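Polysaccharide deacetylase-like protein (Bacillus anthracis, PDB 4V33) is a putative polysaccharide deacetylase that probably uses a bound zinc ion to remove acetyl groups from cell-wall glycans and is required for osmotic stability and cell shape maintenance. Local coordinates at residues A[201-206]-A[231-236]. Sequence-based numbering, arbitrary orientation.
Sequences FVTFDD and TEYMIV. With ZN (zinc ion), chain D.
Asp205 and Tyr233 run side by side from neighbouring parallel strands, with carboxylate and ring planes 78° apart and Asp205 OD1 3.2 Å from Tyr233 CD2. Further along the ring, Tyr233 CE2 meets Thr203 CB at 3.6 Å, while Thr231 CG2 from its own strand covers one ring face. On the opposite face of the sheet, Glu232 crosses Phe204 at about a right angle: its chain bends at chi2 (71°), which carries OE1 to 3.6 Å from Phe204 CB. Between these two faces the backbone ladder alternates regularly, as in Tyr233 N to Phe204 O (2.8 Å) and Asp206 N to Tyr233 O (2.8 Å). It ends differently, because Ile235 N reaches Asp206 O from 58° out of the carbonyl plane. There Ile235 CD1 packs 3.8 Å from Asp206 CB, alongside the carboxylate whose OD1 binds zinc at 2.1 Å. His264 and His268 complete the protein ligands, and a zinc-bound water also donates to Asp206 OD2. Arg343 forms a salt bridge with Asp205 OD2, and Thr203 OG1 is hydrogen-bonded to Leu147 O and to Arg343. This beta-alpha-beta unit thus sets a metal-binding aspartate at a strand's C-terminal end, an arrangement consistent with a zinc-dependent deacetylase.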
ATOM      1  N   PHE A 201       5.233  -0.472  -0.288  1.00 14.00           N
ATOM      2  CA  PHE A 201       5.331  -1.623   0.599  1.00 12.63           C
ATOM      3  C   PHE A 201       6.704  -2.248   0.461  1.00 14.58           C
ATOM      4  O   PHE A 201       7.064  -2.725  -0.612  1.00 18.68           O
ATOM      5  CB  PHE A 201       4.269  -2.673   0.237  1.00 14.13           C
ATOM      6  CG  PHE A 201       2.889  -2.317   0.707  1.00 16.56           C
ATOM      7  CD1 PHE A 201       2.217  -1.233   0.168  1.00 15.41           C
ATOM      8  CD2 PHE A 201       2.260  -3.068   1.687  1.00 19.74           C
ATOM      9  CE1 PHE A 201       0.941  -0.893   0.603  1.00 18.45           C
ATOM     10  CE2 PHE A 201       0.988  -2.737   2.122  1.00 18.56           C
ATOM     11  CZ  PHE A 201       0.331  -1.655   1.586  1.00 20.86           C
ATOM     12  N   VAL A 202       7.478  -2.225   1.540  1.00 12.14           N
ATOM     13  CA  VAL A 202       8.746  -2.937   1.570  1.00 12.42           C
ATOM     14  C   VAL A 202       8.464  -4.347   2.093  1.00 13.54           C
ATOM     15  O   VAL A 202       7.905  -4.501   3.186  1.00 13.60           O
ATOM     16  CB  VAL A 202       9.755  -2.243   2.495  1.00 12.84           C
ATOM     17  CG1 VAL A 202      11.077  -3.014   2.531  1.00 15.35           C
ATOM     18  CG2 VAL A 202       9.981  -0.788   2.044  1.00 15.19           C
ATOM     19  N   THR A 203       8.820  -5.364   1.306  1.00 11.71           N
ATOM     20  CA  THR A 203       8.612  -6.755   1.735  1.00 10.87           C
ATOM     21  C   THR A 203       9.882  -7.583   1.599  1.00 12.93           C
ATOM     22  O   THR A 203      10.727  -7.318   0.730  1.00 12.99           O
ATOM     23  CB  THR A 203       7.446  -7.487   0.979  1.00 12.76           C
ATOM     24  OG1 THR A 203       7.886  -7.939  -0.310  1.00 14.71           O
ATOM     25  CG2 THR A 203       6.220  -6.585   0.828  1.00 14.70           C
ATOM     26  N   PHE A 204       9.977  -8.601   2.451  1.00 12.06           N
ATOM     27  CA  PHE A 204      11.096  -9.538   2.487  1.00 13.49           C
ATOM     28  C   PHE A 204      10.550 -10.943   2.423  1.00 12.36           C
ATOM     29  O   PHE A 204       9.570 -11.264   3.111  1.00 13.53           O
ATOM     30  CB  PHE A 204      11.861  -9.397   3.803  1.00 12.51           C
ATOM     31  CG  PHE A 204      12.450  -8.044   4.014  1.00 11.27           C
ATOM     32  CD1 PHE A 204      11.711  -7.051   4.635  1.00 13.37           C
ATOM     33  CD2 PHE A 204      13.743  -7.759   3.596  1.00 12.49           C
ATOM     34  CE1 PHE A 204      12.238  -5.780   4.838  1.00 15.32           C
ATOM     35  CE2 PHE A 204      14.281  -6.485   3.795  1.00 13.99           C
ATOM     36  CZ  PHE A 204      13.526  -5.495   4.417  1.00 13.34           C
ATOM     37  N   ASP A 205      11.197 -11.783   1.624  1.00 10.98           N
ATOM     38  CA  ASP A 205      10.783 -13.177   1.506  1.00 11.82           C
ATOM     39  C   ASP A 205      11.730 -14.117   2.223  1.00 14.09           C
ATOM     40  O   ASP A 205      12.948 -14.070   1.993  1.00 15.68           O
ATOM     41  CB  ASP A 205      10.706 -13.604   0.036  1.00 12.53           C
ATOM     42  CG  ASP A 205       9.479 -13.053  -0.674  1.00 16.96           C
ATOM     43  OD1 ASP A 205       8.788 -12.187  -0.113  1.00 16.93           O
ATOM     44  OD2 ASP A 205       9.204 -13.502  -1.805  1.00 21.21           O
ATOM     45  N   ASP A 206      11.130 -14.952   3.076  1.00 12.76           N
ATOM     46  CA  ASP A 206      11.651 -16.222   3.625  1.00 12.75           C
ATOM     47  C   ASP A 206      11.878 -16.241   5.133  1.00 14.09           C
ATOM     48  O   ASP A 206      11.728 -17.292   5.764  1.00 15.32           O
ATOM     49  CB  ASP A 206      12.910 -16.769   2.925  1.00 13.74           C
ATOM     50  CG  ASP A 206      12.694 -17.093   1.453  1.00 18.99           C
ATOM     51  OD1 ASP A 206      11.555 -16.984   0.912  1.00 16.54           O
ATOM     52  OD2 ASP A 206      13.710 -17.469   0.829  1.00 22.20           O
ATOM     53  N   THR A 231       7.044  -5.673   5.680  1.00 12.77           N
ATOM     54  CA  THR A 231       6.422  -6.994   5.801  1.00 12.28           C
ATOM     55  C   THR A 231       7.483  -8.077   5.634  1.00 13.32           C
ATOM     56  O   THR A 231       8.288  -8.028   4.706  1.00 13.43           O
ATOM     57  CB  THR A 231       5.361  -7.189   4.709  1.00 12.39           C
ATOM     58  OG1 THR A 231       4.323  -6.212   4.878  1.00 14.25           O
ATOM     59  CG2 THR A 231       4.753  -8.587   4.774  1.00 13.92           C
ATOM     60  N   GLU A 232       7.483  -9.049   6.543  1.00 12.51           N
ATOM     61  CA  GLU A 232       8.347 -10.211   6.422  1.00 14.46           C
ATOM     62  C   GLU A 232       7.447 -11.395   6.134  1.00 13.54           C
ATOM     63  O   GLU A 232       6.524 -11.662   6.899  1.00 15.58           O
ATOM     64  CB  GLU A 232       9.092 -10.458   7.735  1.00 14.74           C
ATOM     65  CG  GLU A 232       9.930 -11.742   7.737  1.00 15.30           C
ATOM     66  CD  GLU A 232      11.147 -11.617   6.853  1.00 16.11           C
ATOM     67  OE1 GLU A 232      11.990 -10.737   7.154  1.00 16.13           O
ATOM     68  OE2 GLU A 232      11.250 -12.370   5.857  1.00 17.14           O
ATOM     69  N   TYR A 233       7.696 -12.088   5.029  1.00 12.05           N
ATOM     70  CA  TYR A 233       6.948 -13.298   4.725  1.00 11.96           C
ATOM     71  C   TYR A 233       7.768 -14.496   5.194  1.00 12.55           C
ATOM     72  O   TYR A 233       8.744 -14.881   4.561  1.00 13.75           O
ATOM     73  CB  TYR A 233       6.695 -13.404   3.231  1.00 13.44           C
ATOM     74  CG  TYR A 233       5.783 -12.363   2.601  1.00 13.04           C
ATOM     75  CD1 TYR A 233       4.409 -12.379   2.824  1.00 13.21           C
ATOM     76  CD2 TYR A 233       6.297 -11.409   1.723  1.00 13.72           C
ATOM     77  CE1 TYR A 233       3.567 -11.455   2.204  1.00 14.37           C
ATOM     78  CE2 TYR A 233       5.470 -10.487   1.097  1.00 14.62           C
ATOM     79  CZ  TYR A 233       4.110 -10.529   1.331  1.00 14.68           C
ATOM     80  OH  TYR A 233       3.290  -9.630   0.698  1.00 15.16           O
ATOM     81  N   MET A 234       7.356 -15.084   6.312  1.00 13.60           N
ATOM     82  CA  MET A 234       8.130 -16.106   7.005  1.00 13.77           C
ATOM     83  C   MET A 234       7.787 -17.510   6.525  1.00 13.45           C
ATOM     84  O   MET A 234       6.606 -17.874   6.458  1.00 14.86           O
ATOM     85  CB  MET A 234       7.819 -16.010   8.506  1.00 16.33           C
ATOM     86  CG  MET A 234       8.576 -16.995   9.382  1.00 15.19           C
ATOM     87  SD  MET A 234      10.248 -16.385   9.682  1.00 16.04           S
ATOM     88  CE  MET A 234      11.199 -17.899   9.484  1.00 16.31           C
ATOM     89  N   ILE A 235       8.804 -18.301   6.181  1.00 13.26           N
ATOM     90  CA  ILE A 235       8.596 -19.736   5.986  1.00 13.43           C
ATOM     91  C   ILE A 235       8.363 -20.292   7.383  1.00 12.46           C
ATOM     92  O   ILE A 235       9.287 -20.360   8.187  1.00 14.75           O
ATOM     93  CB  ILE A 235       9.806 -20.410   5.311  1.00 11.24           C
ATOM     94  CG1 ILE A 235       9.970 -19.863   3.889  1.00 12.99           C
ATOM     95  CG2 ILE A 235       9.604 -21.939   5.260  1.00 12.14           C
ATOM     96  CD1 ILE A 235      11.331 -20.197   3.267  1.00 13.30           C
ATOM     97  N   VAL A 236       7.116 -20.649   7.700  1.00 13.25           N
ATOM     98  CA  VAL A 236       6.738 -20.780   9.100  1.00 14.83           C
ATOM     99  C   VAL A 236       7.460 -21.933   9.811  1.00 14.41           C
ATOM    100  O   VAL A 236       7.844 -21.821  10.977  1.00 15.89           O
ATOM    101  CB  VAL A 236       5.205 -20.843   9.265  1.00 15.10           C
ATOM    102  CG1 VAL A 236       4.819 -20.984  10.730  1.00 18.35           C
ATOM    103  CG2 VAL A 236       4.564 -19.578   8.669  1.00 17.70           C
TER
HETATM  104 ZN    ZN D1362      10.671 -17.457  -0.978  1.00 27.58          ZN
HETATM  105  O   HOH W   1       5.066  -3.916   3.545  1.00 14.27           O
HETATM  106  O   HOH W   2      12.527 -17.474  -1.818  0.86 21.34           O